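PDB 3KH5: protein MJ1225 from Methanocaldococcus jannaschii, which is of unknown function but binds AMP and ADP in its CBS domains and is a putative archaeal homologue of the gamma subunit of AMP-activated protein kinase. Local coordinates for residues Lys12-Val17 with Asn125-Leu130; Thr16-Thr21 with Val41-Asn46; Glu146-Asp151 with Asp240-Ile245. All blocks are in the same frame, centred on the assembly; numbering follows the deposited sequence.

Contact 1. Residues Lys12-Val17 with Asn125-Leu130. With ADP (adenosine-5'-diphosphate), chain B.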
loop_
_atom_site.group_PDB
_atom_site.type_symbol
_atom_site.label_atom_id
_atom_site.label_comp_id
_atom_site.label_asym_id
_atom_site.label_seq_id
_atom_site.Cartn_x
_atom_site.Cartn_y
_atom_site.Cartn_z
ATOM N N LYS A 12 -19.821 -3.616 -1.156
ATOM C CA LYS A 12 -19.800 -3.073 0.186
ATOM C C LYS A 12 -19.847 -1.548 0.168
ATOM O O LYS A 12 -19.649 -0.910 -0.874
ATOM C CB LYS A 12 -18.551 -3.555 0.942
ATOM C CG LYS A 12 -18.253 -2.696 2.176
ATOM C CD LYS A 12 -17.209 -3.225 3.120
ATOM C CE LYS A 12 -17.132 -2.266 4.316
ATOM N NZ LYS A 12 -16.280 -2.785 5.415
ATOM N N LYS A 13 -20.135 -0.979 1.334
ATOM C CA LYS A 13 -19.946 0.440 1.583
ATOM C C LYS A 13 -18.454 0.767 1.601
ATOM O O LYS A 13 -17.641 0.008 2.135
ATOM C CB LYS A 13 -20.605 0.853 2.908
ATOM C CG LYS A 13 -20.149 0.079 4.164
ATOM C CD LYS A 13 -20.937 -1.216 4.388
ATOM C CE LYS A 13 -22.356 -0.944 4.873
ATOM N NZ LYS A 13 -23.232 -2.147 4.735
ATOM N N ILE A 14 -18.092 1.897 1.012
ATOM C CA ILE A 14 -16.694 2.282 1.008
ATOM C C ILE A 14 -16.392 3.064 2.273
ATOM O O ILE A 14 -17.087 4.027 2.605
ATOM C CB ILE A 14 -16.308 3.059 -0.272
ATOM C CG1 ILE A 14 -16.623 2.221 -1.522
ATOM C CG2 ILE A 14 -14.832 3.471 -0.249
ATOM C CD1 ILE A 14 -16.136 0.755 -1.469
ATOM N N VAL A 15 -15.365 2.613 2.988
ATOM C CA VAL A 15 -14.881 3.293 4.186
ATOM C C VAL A 15 -14.139 4.571 3.781
ATOM O O VAL A 15 -13.183 4.526 3.003
ATOM C CB VAL A 15 -13.977 2.365 5.043
ATOM C CG1 VAL A 15 -13.330 3.134 6.179
ATOM C CG2 VAL A 15 -14.782 1.193 5.593
ATOM N N THR A 16 -14.598 5.704 4.306
ATOM C CA THR A 16 -14.040 7.005 3.951
ATOM C C THR A 16 -13.716 7.840 5.182
ATOM O O THR A 16 -14.142 7.521 6.298
ATOM C CB THR A 16 -15.022 7.823 3.077
ATOM O OG1 THR A 16 -16.232 8.058 3.809
ATOM C CG2 THR A 16 -15.353 7.096 1.784
ATOM N N VAL A 17 -12.950 8.906 4.962
ATOM C CA VAL A 17 -12.802 9.993 5.936
ATOM C C VAL A 17 -13.140 11.350 5.284
ATOM O O VAL A 17 -13.386 11.422 4.075
ATOM C CB VAL A 17 -11.386 10.019 6.591
ATOM C CG1 VAL A 17 -11.102 8.712 7.329
ATOM C CG2 VAL A 17 -10.298 10.308 5.558
ATOM N N ASN A 125 -18.798 13.596 -9.565
ATOM C CA ASN A 125 -17.607 13.210 -8.792
ATOM C C ASN A 125 -17.944 12.671 -7.391
ATOM O O ASN A 125 -17.086 12.621 -6.504
ATOM C CB ASN A 125 -16.590 14.364 -8.723
ATOM C CG ASN A 125 -15.199 13.905 -8.313
ATOM O OD1 ASN A 125 -14.629 12.988 -8.911
ATOM N ND2 ASN A 125 -14.639 14.553 -7.297
ATOM N N GLN A 126 -19.201 12.263 -7.211
ATOM C CA GLN A 126 -19.661 11.654 -5.965
ATOM C C GLN A 126 -19.177 10.212 -5.913
ATOM O O GLN A 126 -19.186 9.517 -6.931
ATOM C CB GLN A 126 -21.193 11.695 -5.871
ATOM C CG GLN A 126 -21.798 13.083 -5.659
ATOM C CD GLN A 126 -23.321 13.056 -5.582
ATOM O OE1 GLN A 126 -23.999 12.695 -6.544
ATOM N NE2 GLN A 126 -23.865 13.447 -4.430
ATOM N N LEU A 127 -18.758 9.765 -4.733
ATOM C CA LEU A 127 -18.255 8.406 -4.578
ATOM C C LEU A 127 -19.368 7.379 -4.777
ATOM O O LEU A 127 -20.414 7.450 -4.127
ATOM C CB LEU A 127 -17.594 8.216 -3.211
ATOM C CG LEU A 127 -16.914 6.862 -2.985
ATOM C CD1 LEU A 127 -15.654 6.729 -3.831
ATOM C CD2 LEU A 127 -16.589 6.671 -1.519
ATOM N N ILE A 128 -19.128 6.434 -5.681
ATOM C CA ILE A 128 -20.067 5.354 -5.969
ATOM C C ILE A 128 -19.546 4.046 -5.376
ATOM O O ILE A 128 -20.257 3.359 -4.637
ATOM C CB ILE A 128 -20.317 5.217 -7.506
ATOM C CG1 ILE A 128 -21.149 6.399 -8.042
ATOM C CG2 ILE A 128 -20.989 3.882 -7.855
ATOM C CD1 ILE A 128 -22.377 6.776 -7.181
ATOM N N SER A 129 -18.295 3.724 -5.703
ATOM C CA SER A 129 -17.633 2.517 -5.227
ATOM C C SER A 129 -16.117 2.698 -5.294
ATOM O O SER A 129 -15.617 3.825 -5.280
ATOM C CB SER A 129 -18.066 1.308 -6.066
ATOM O OG SER A 129 -17.681 0.095 -5.440
ATOM N N LEU A 130 -15.398 1.579 -5.369
ATOM C CA LEU A 130 -13.946 1.558 -5.498
ATOM C C LEU A 130 -13.533 0.208 -6.070
ATOM O O LEU A 130 -14.102 -0.826 -5.715
ATOM C CB LEU A 130 -13.270 1.773 -4.141
ATOM C CG LEU A 130 -11.736 1.811 -4.128
ATOM C CD1 LEU A 130 -11.238 3.224 -3.856
ATOM C CD2 LEU A 130 -11.224 0.873 -3.054
HETATM P PB ADP B . -5.432 -1.425 -0.398
HETATM O O1B ADP B . -6.176 -1.541 0.878
HETATM O O2B ADP B . -3.943 -2.062 -0.284
HETATM O O3B ADP B . -5.173 0.092 -0.837
HETATM P PA ADP B . -5.985 -3.758 -1.785
HETATM O O1A ADP B . -5.510 -4.525 -0.590
HETATM O O2A ADP B . -6.996 -4.473 -2.864
HETATM O O3A ADP B . -6.170 -2.138 -1.638
HETATM O "O5'" ADP B . -7.432 -3.627 -1.001
HETATM C "C5'" ADP B . -7.920 -4.511 0.058
HETATM C "C4'" ADP B . -9.337 -5.088 -0.245
HETATM O "O4'" ADP B . -10.428 -4.384 0.431
HETATM C "C3'" ADP B . -9.593 -4.985 -1.750
HETATM O "O3'" ADP B . -10.100 -6.236 -2.257
HETATM C "C2'" ADP B . -10.617 -3.866 -1.925
HETATM O "O2'" ADP B . -11.676 -4.382 -2.734
HETATM C "C1'" ADP B . -11.150 -3.535 -0.518
HETATM N N9 ADP B . -11.006 -2.097 -0.049
HETATM C C8 ADP B . -9.905 -1.342 -0.115
HETATM N N7 ADP B . -10.152 -0.138 0.407
HETATM C C5 ADP B . -11.418 -0.119 0.816
HETATM C C6 ADP B . -12.227 0.840 1.428
HETATM N N6 ADP B . -11.749 2.048 1.719
HETATM N N1 ADP B . -13.505 0.526 1.718
HETATM C C2 ADP B . -13.995 -0.674 1.428
HETATM N N3 ADP B . -13.247 -1.607 0.848
HETATM C C4 ADP B . -11.962 -1.363 0.526
#
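I14 and L130 meet beneath the adenine of ADP and together pave one face of it. L130 CD2 lies under the five-membered ring, 3.8 Å from ADP N7, while I14 CD1 sits under the rim of the six-membered ring near C2; the two side chains cross at about a right angle, with I14 CD1 4.0 Å from L130 CB. V15 CG2 slants in at the N1 corner from the other side of the adenine plane. Within these two segments the N1/N6 edge is read by the backbone of V15: V15 N donates to ADP N1 over 3.1 Å (159°), and ADP N6 donates to V15 O over 3.1 Å (165°), both partners lying close to the adenine plane. Away from the nucleotide, I14 CG1, beside the backbone N at chi1 -57°, runs against the chain of S129, and L127 CD2 touches both I14 CB (3.8 Å) and T16 CG2 (3.6 Å), the last pair tip to tip. The strand bulges at I128 and S129, a classic beta bulge facing I120. Replacing I14 with an alanine would probably open a gap beneath C2 and beside L130 and S129, leaving L127 only the CB. A donor and an acceptor on V15, matched to N1 and N6, are consistent with a preference for adenine over guanine, whose pattern is reversed, while I14 and L130 offer this face only apolar contact.

Contact 2. Residues Thr16-Thr21 with Val41-Asn46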
loop_
_atom_site.group_PDB
_atom_site.type_symbol
_atom_site.label_atom_id
_atom_site.label_comp_id
_atom_site.label_asym_id
_atom_site.label_seq_id
_atom_site.Cartn_x
_atom_site.Cartn_y
_atom_site.Cartn_z
ATOM N N THR A 16 -14.598 5.704 4.306
ATOM C CA THR A 16 -14.040 7.005 3.951
ATOM C C THR A 16 -13.716 7.840 5.182
ATOM O O THR A 16 -14.142 7.521 6.298
ATOM C CB THR A 16 -15.022 7.823 3.077
ATOM O OG1 THR A 16 -16.232 8.058 3.809
ATOM C CG2 THR A 16 -15.353 7.096 1.784
ATOM N N VAL A 17 -12.950 8.906 4.962
ATOM C CA VAL A 17 -12.802 9.993 5.936
ATOM C C VAL A 17 -13.140 11.350 5.284
ATOM O O VAL A 17 -13.386 11.422 4.075
ATOM C CB VAL A 17 -11.386 10.019 6.591
ATOM C CG1 VAL A 17 -11.102 8.712 7.329
ATOM C CG2 VAL A 17 -10.298 10.308 5.558
ATOM N N TYR A 18 -13.163 12.412 6.093
ATOM C CA TYR A 18 -13.436 13.778 5.618
ATOM C C TYR A 18 -12.174 14.621 5.668
ATOM O O TYR A 18 -11.227 14.254 6.363
ATOM C CB TYR A 18 -14.533 14.428 6.465
ATOM C CG TYR A 18 -15.711 13.519 6.634
ATOM C CD1 TYR A 18 -16.589 13.288 5.576
ATOM C CD2 TYR A 18 -15.927 12.848 7.833
ATOM C CE1 TYR A 18 -17.670 12.426 5.719
ATOM C CE2 TYR A 18 -17.003 11.988 7.990
ATOM C CZ TYR A 18 -17.871 11.781 6.930
ATOM O OH TYR A 18 -18.939 10.926 7.082
ATOM N N PRO A 19 -12.149 15.760 4.937
ATOM C CA PRO A 19 -10.951 16.602 4.945
ATOM C C PRO A 19 -10.577 17.084 6.342
ATOM O O PRO A 19 -9.393 17.290 6.624
ATOM C CB PRO A 19 -11.352 17.802 4.074
ATOM C CG PRO A 19 -12.419 17.283 3.194
ATOM C CD PRO A 19 -13.171 16.276 4.005
ATOM N N THR A 20 -11.576 17.248 7.206
ATOM C CA THR A 20 -11.343 17.732 8.568
ATOM C C THR A 20 -11.132 16.622 9.608
ATOM O O THR A 20 -10.857 16.911 10.777
ATOM C CB THR A 20 -12.460 18.691 9.036
ATOM O OG1 THR A 20 -13.739 18.097 8.787
ATOM C CG2 THR A 20 -12.371 20.020 8.299
ATOM N N THR A 21 -11.271 15.363 9.193
ATOM C CA THR A 21 -10.896 14.232 10.038
ATOM C C THR A 21 -9.397 14.359 10.331
ATOM O O THR A 21 -8.611 14.608 9.417
ATOM C CB THR A 21 -11.189 12.893 9.321
ATOM O OG1 THR A 21 -12.576 12.836 8.964
ATOM C CG2 THR A 21 -10.852 11.696 10.205
ATOM N N VAL A 41 -13.757 12.388 1.290
ATOM C CA VAL A 41 -14.974 12.913 0.672
ATOM C C VAL A 41 -15.546 14.095 1.466
ATOM O O VAL A 41 -15.294 14.214 2.668
ATOM C CB VAL A 41 -16.063 11.808 0.526
ATOM C CG1 VAL A 41 -15.596 10.672 -0.382
ATOM C CG2 VAL A 41 -16.535 11.285 1.892
ATOM N N ASN A 42 -16.310 14.964 0.807
ATOM C CA ASN A 42 -17.096 15.977 1.524
ATOM C C ASN A 42 -18.240 15.323 2.299
ATOM O O ASN A 42 -18.804 14.325 1.840
ATOM C CB ASN A 42 -17.677 17.007 0.558
ATOM C CG ASN A 42 -16.617 17.792 -0.179
ATOM O OD1 ASN A 42 -16.762 18.083 -1.367
ATOM N ND2 ASN A 42 -15.541 18.142 0.517
ATOM N N ALA A 43 -18.606 15.905 3.447
ATOM C CA ALA A 43 -19.582 15.254 4.361
ATOM C C ALA A 43 -21.113 15.224 4.060
ATOM O O ALA A 43 -21.747 14.207 4.356
ATOM C CB ALA A 43 -19.344 15.748 5.807
ATOM N N GLY A 44 -21.734 16.241 3.463
ATOM C CA GLY A 44 -21.200 17.116 2.447
ATOM C C GLY A 44 -22.074 16.648 1.292
ATOM O O GLY A 44 -23.264 16.323 1.487
ATOM N N ASN A 45 -21.480 16.570 0.106
ATOM C CA ASN A 45 -22.132 16.001 -1.080
ATOM C C ASN A 45 -21.533 14.654 -1.517
ATOM O O ASN A 45 -21.860 14.144 -2.595
ATOM C CB ASN A 45 -22.034 16.999 -2.233
ATOM C CG ASN A 45 -20.671 17.679 -2.304
ATOM O OD1 ASN A 45 -20.575 18.861 -2.631
ATOM N ND2 ASN A 45 -19.613 16.940 -1.984
ATOM N N ASN A 46 -20.651 14.097 -0.685
ATOM C CA ASN A 46 -19.961 12.829 -0.963
ATOM C C ASN A 46 -19.000 12.876 -2.157
ATOM O O ASN A 46 -18.638 11.834 -2.707
ATOM C CB ASN A 46 -20.966 11.670 -1.121
ATOM C CG ASN A 46 -20.478 10.386 -0.463
ATOM O OD1 ASN A 46 -19.836 10.418 0.590
ATOM N ND2 ASN A 46 -20.798 9.245 -1.069
HETATM O O HOH W 1 -18.746 8.288 2.536
#
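V17 and V41 join the two segments through one nearly straight backbone bond, V41 N to V17 O at 3.0 Å and 166°, and the packing is tightest around it. The carbonyl oxygen of V41 is met by carbon on several fronts: P19 CD lies 3.2 Å from V41 O, Y18 CD1 brings the edge of its ring to 3.3 Å from V41 O, and Y18 CA makes a CA-H...O contact with the same atom. On the side chain of V41, chi1 -62° puts CG1 anti to the carbonyl carbon and leaves CG2 between the backbone N and carbonyl carbon, where it meets T16 OG1 at 3.8 Å, the two side chains crossing at about a right angle.

The outer side is looser and more open. Y18 there meets the exposed A43, with Y18 CD1 3.7 Å from A43 CB, and a cis peptide leads on to G44. A water links the two segments, 2.8 Å from T16 OG1 and donating to N46 OD1. Each loop is also braced internally. Residues Y18 to T21 form a type I turn whose first NH, Y18 N, is taken by T21 OG1, and N45 ND2 donates in the carbonyl plane, on a lone pair, to N42 OD1.

With V17 also bonded to P39, and helix 23-33 coming between the paired stretches along the chain, the arrangement is consistent with the beta-alpha-beta start of a CBS motif, its first strand here too irregular to count as regular strand.

Contact 3. Residues Glu146-Asp151 with Asp240-Ile245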
loop_
_atom_site.group_PDB
_atom_site.type_symbol
_atom_site.label_atom_id
_atom_site.label_comp_id
_atom_site.label_asym_id
_atom_site.label_seq_id
_atom_site.Cartn_x
_atom_site.Cartn_y
_atom_site.Cartn_z
ATOM N N GLU A 146 -3.539 -21.914 -17.496
ATOM C CA GLU A 146 -2.911 -22.647 -16.392
ATOM C C GLU A 146 -1.436 -22.991 -16.586
ATOM O O GLU A 146 -0.738 -23.305 -15.620
ATOM C CB GLU A 146 -3.699 -23.920 -16.080
ATOM C CG GLU A 146 -4.995 -23.667 -15.342
ATOM C CD GLU A 146 -5.289 -24.737 -14.317
ATOM O OE1 GLU A 146 -4.980 -24.517 -13.126
ATOM O OE2 GLU A 146 -5.815 -25.804 -14.697
ATOM N N ASN A 147 -0.967 -22.929 -17.826
ATOM C CA ASN A 147 0.414 -23.273 -18.148
ATOM C C ASN A 147 1.326 -22.052 -18.230
ATOM O O ASN A 147 2.553 -22.180 -18.278
ATOM C CB ASN A 147 0.458 -24.087 -19.439
ATOM C CG ASN A 147 -0.387 -25.347 -19.354
ATOM O OD1 ASN A 147 -0.215 -26.165 -18.448
ATOM N ND2 ASN A 147 -1.305 -25.511 -20.300
ATOM N N GLU A 148 0.706 -20.875 -18.242
ATOM C CA GLU A 148 1.407 -19.603 -18.220
ATOM C C GLU A 148 2.363 -19.528 -17.023
ATOM O O GLU A 148 1.984 -19.861 -15.899
ATOM C CB GLU A 148 0.379 -18.473 -18.141
ATOM C CG GLU A 148 0.515 -17.427 -19.231
ATOM C CD GLU A 148 1.827 -16.665 -19.155
ATOM O OE1 GLU A 148 2.182 -16.018 -20.163
ATOM O OE2 GLU A 148 2.505 -16.696 -18.093
ATOM N N VAL A 149 3.597 -19.096 -17.273
ATOM C CA VAL A 149 4.630 -19.041 -16.236
ATOM C C VAL A 149 4.876 -17.587 -15.788
ATOM O O VAL A 149 4.543 -16.651 -16.521
ATOM C CB VAL A 149 5.923 -19.765 -16.716
ATOM C CG1 VAL A 149 6.885 -18.815 -17.438
ATOM C CG2 VAL A 149 6.600 -20.475 -15.571
ATOM N N ILE A 150 5.441 -17.393 -14.593
ATOM C CA ILE A 150 5.599 -16.037 -14.029
ATOM C C ILE A 150 6.796 -15.265 -14.587
ATOM O O ILE A 150 6.859 -14.039 -14.475
ATOM C CB ILE A 150 5.677 -16.038 -12.468
ATOM C CG1 ILE A 150 6.868 -16.868 -11.964
ATOM C CG2 ILE A 150 4.363 -16.517 -11.864
ATOM C CD1 ILE A 150 7.357 -16.490 -10.564
ATOM N N ASP A 151 7.728 -15.996 -15.193
ATOM C CA ASP A 151 9.045 -15.478 -15.593
ATOM C C ASP A 151 9.090 -14.111 -16.290
ATOM O O ASP A 151 9.897 -13.257 -15.912
ATOM C CB ASP A 151 9.783 -16.530 -16.417
ATOM C CG ASP A 151 9.965 -17.837 -15.663
ATOM O OD1 ASP A 151 9.233 -18.085 -14.678
ATOM O OD2 ASP A 151 10.847 -18.624 -16.059
ATOM N N ASP A 240 7.181 -21.124 -11.627
ATOM C CA ASP A 240 5.835 -21.168 -11.030
ATOM C C ASP A 240 4.783 -20.680 -12.013
ATOM O O ASP A 240 5.049 -19.798 -12.830
ATOM C CB ASP A 240 5.747 -20.296 -9.774
ATOM C CG ASP A 240 6.549 -20.845 -8.612
ATOM O OD1 ASP A 240 6.972 -22.020 -8.659
ATOM O OD2 ASP A 240 6.750 -20.093 -7.636
ATOM N N LYS A 241 3.578 -21.238 -11.911
ATOM C CA LYS A 241 2.478 -20.839 -12.781
ATOM C C LYS A 241 1.903 -19.503 -12.334
ATOM O O LYS A 241 1.754 -19.257 -11.134
ATOM C CB LYS A 241 1.382 -21.913 -12.820
ATOM C CG LYS A 241 1.819 -23.275 -13.378
ATOM C CD LYS A 241 2.620 -23.153 -14.680
ATOM C CE LYS A 241 2.673 -24.469 -15.475
ATOM N NZ LYS A 241 2.906 -25.692 -14.520
ATOM N N LEU A 242 1.589 -18.648 -13.306
ATOM C CA LEU A 242 1.047 -17.323 -13.019
ATOM C C LEU A 242 -0.263 -17.437 -12.262
ATOM O O LEU A 242 -0.512 -16.669 -11.330
ATOM C CB LEU A 242 0.841 -16.511 -14.303
ATOM C CG LEU A 242 0.237 -15.109 -14.115
ATOM C CD1 LEU A 242 1.160 -14.203 -13.296
ATOM C CD2 LEU A 242 -0.087 -14.471 -15.454
ATOM N N LYS A 243 -1.093 -18.399 -12.665
ATOM C CA LYS A 243 -2.390 -18.607 -12.029
ATOM C C LYS A 243 -2.260 -19.029 -10.567
ATOM O O LYS A 243 -3.041 -18.576 -9.733
ATOM C CB LYS A 243 -3.265 -19.600 -12.811
ATOM C CG LYS A 243 -4.672 -19.779 -12.220
ATOM C CD LYS A 243 -5.634 -20.449 -13.196
ATOM C CE LYS A 243 -6.802 -21.090 -12.419
ATOM N NZ LYS A 243 -7.751 -21.784 -13.335
ATOM N N LYS A 244 -1.289 -19.887 -10.256
ATOM C CA LYS A 244 -1.046 -20.285 -8.867
ATOM C C LYS A 244 -0.670 -19.066 -8.024
ATOM O O LYS A 244 -1.250 -18.838 -6.957
ATOM C CB LYS A 244 0.035 -21.372 -8.784
ATOM C CG LYS A 244 0.684 -21.511 -7.396
ATOM C CD LYS A 244 1.805 -22.547 -7.415
ATOM C CE LYS A 244 2.749 -22.352 -6.229
ATOM N NZ LYS A 244 2.122 -22.734 -4.931
ATOM N N ILE A 245 0.290 -18.286 -8.521
ATOM C CA ILE A 245 0.738 -17.074 -7.834
ATOM C C ILE A 245 -0.401 -16.062 -7.651
ATOM O O ILE A 245 -0.637 -15.599 -6.526
ATOM C CB ILE A 245 1.991 -16.450 -8.514
ATOM C CG1 ILE A 245 3.192 -17.405 -8.416
ATOM C CG2 ILE A 245 2.330 -15.082 -7.921
ATOM C CD1 ILE A 245 3.464 -17.984 -7.018
HETATM O O HOH W 2 -0.699 -20.136 -15.023
#
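E148 and L242, and I150 and D240, join the two backbones, each pair by one bond. L242 N donates to E148 O over 2.9 Å, from above the carbonyl plane, and I150 N donates to D240 O over 3.0 Å, more bent at the hydrogen (141°). CA-H...O contacts from K241 CA to E148 O and from V149 CA to D240 O fill in between. V149 and K241 are thereby a single bridge of antiparallel kind, a non-hydrogen-bonded pair.

K241 is the N-cap of helix 242-252, so the bridge supplies what the first helical turn lacks: E148 O takes L242 N directly, and a water, donating to E148 O and 3.0 Å from K243 N, passes the same carbonyl on to the next NH.

Apolar packing is centred on I150. Its CG2, anti to the carbonyl carbon while CG1 holds the cramped third place (chi1 60°), lies 3.7 Å from I245 CG1 and 4.2 Å from L242 CD1. K241 CG makes a van der Waals contact, 3.4 Å from E146 O.

Charge contributes where E146 meets K243. K243 runs extended beyond CG and crosses the bent E146, making a long salt bridge of 3.9 Å from K243 NZ to E146 OE1.

From the N terminus, the stretch entering helix 23-33 serves two contacts in turn. Contact 2 closes the shorter loop, returning across helix 23-33 and strand 37-41 to residues 41-46; contact 1 closes a far longer one to strand 127-132, so contact 2 nests inside it, sharing T16 and V17. The far ends also meet: Q126 NE2 lies 2.8 Å from N45 O, a probable hydrogen bond. Contact 1 ties the first CBS range to the second at an ADP site, while contact 2 stays within the first. Contact 3 opens only after both have closed, joining the loop after helix 133-140 to the start of helix 242-252; its centre is about 33 Å from that of contact 1.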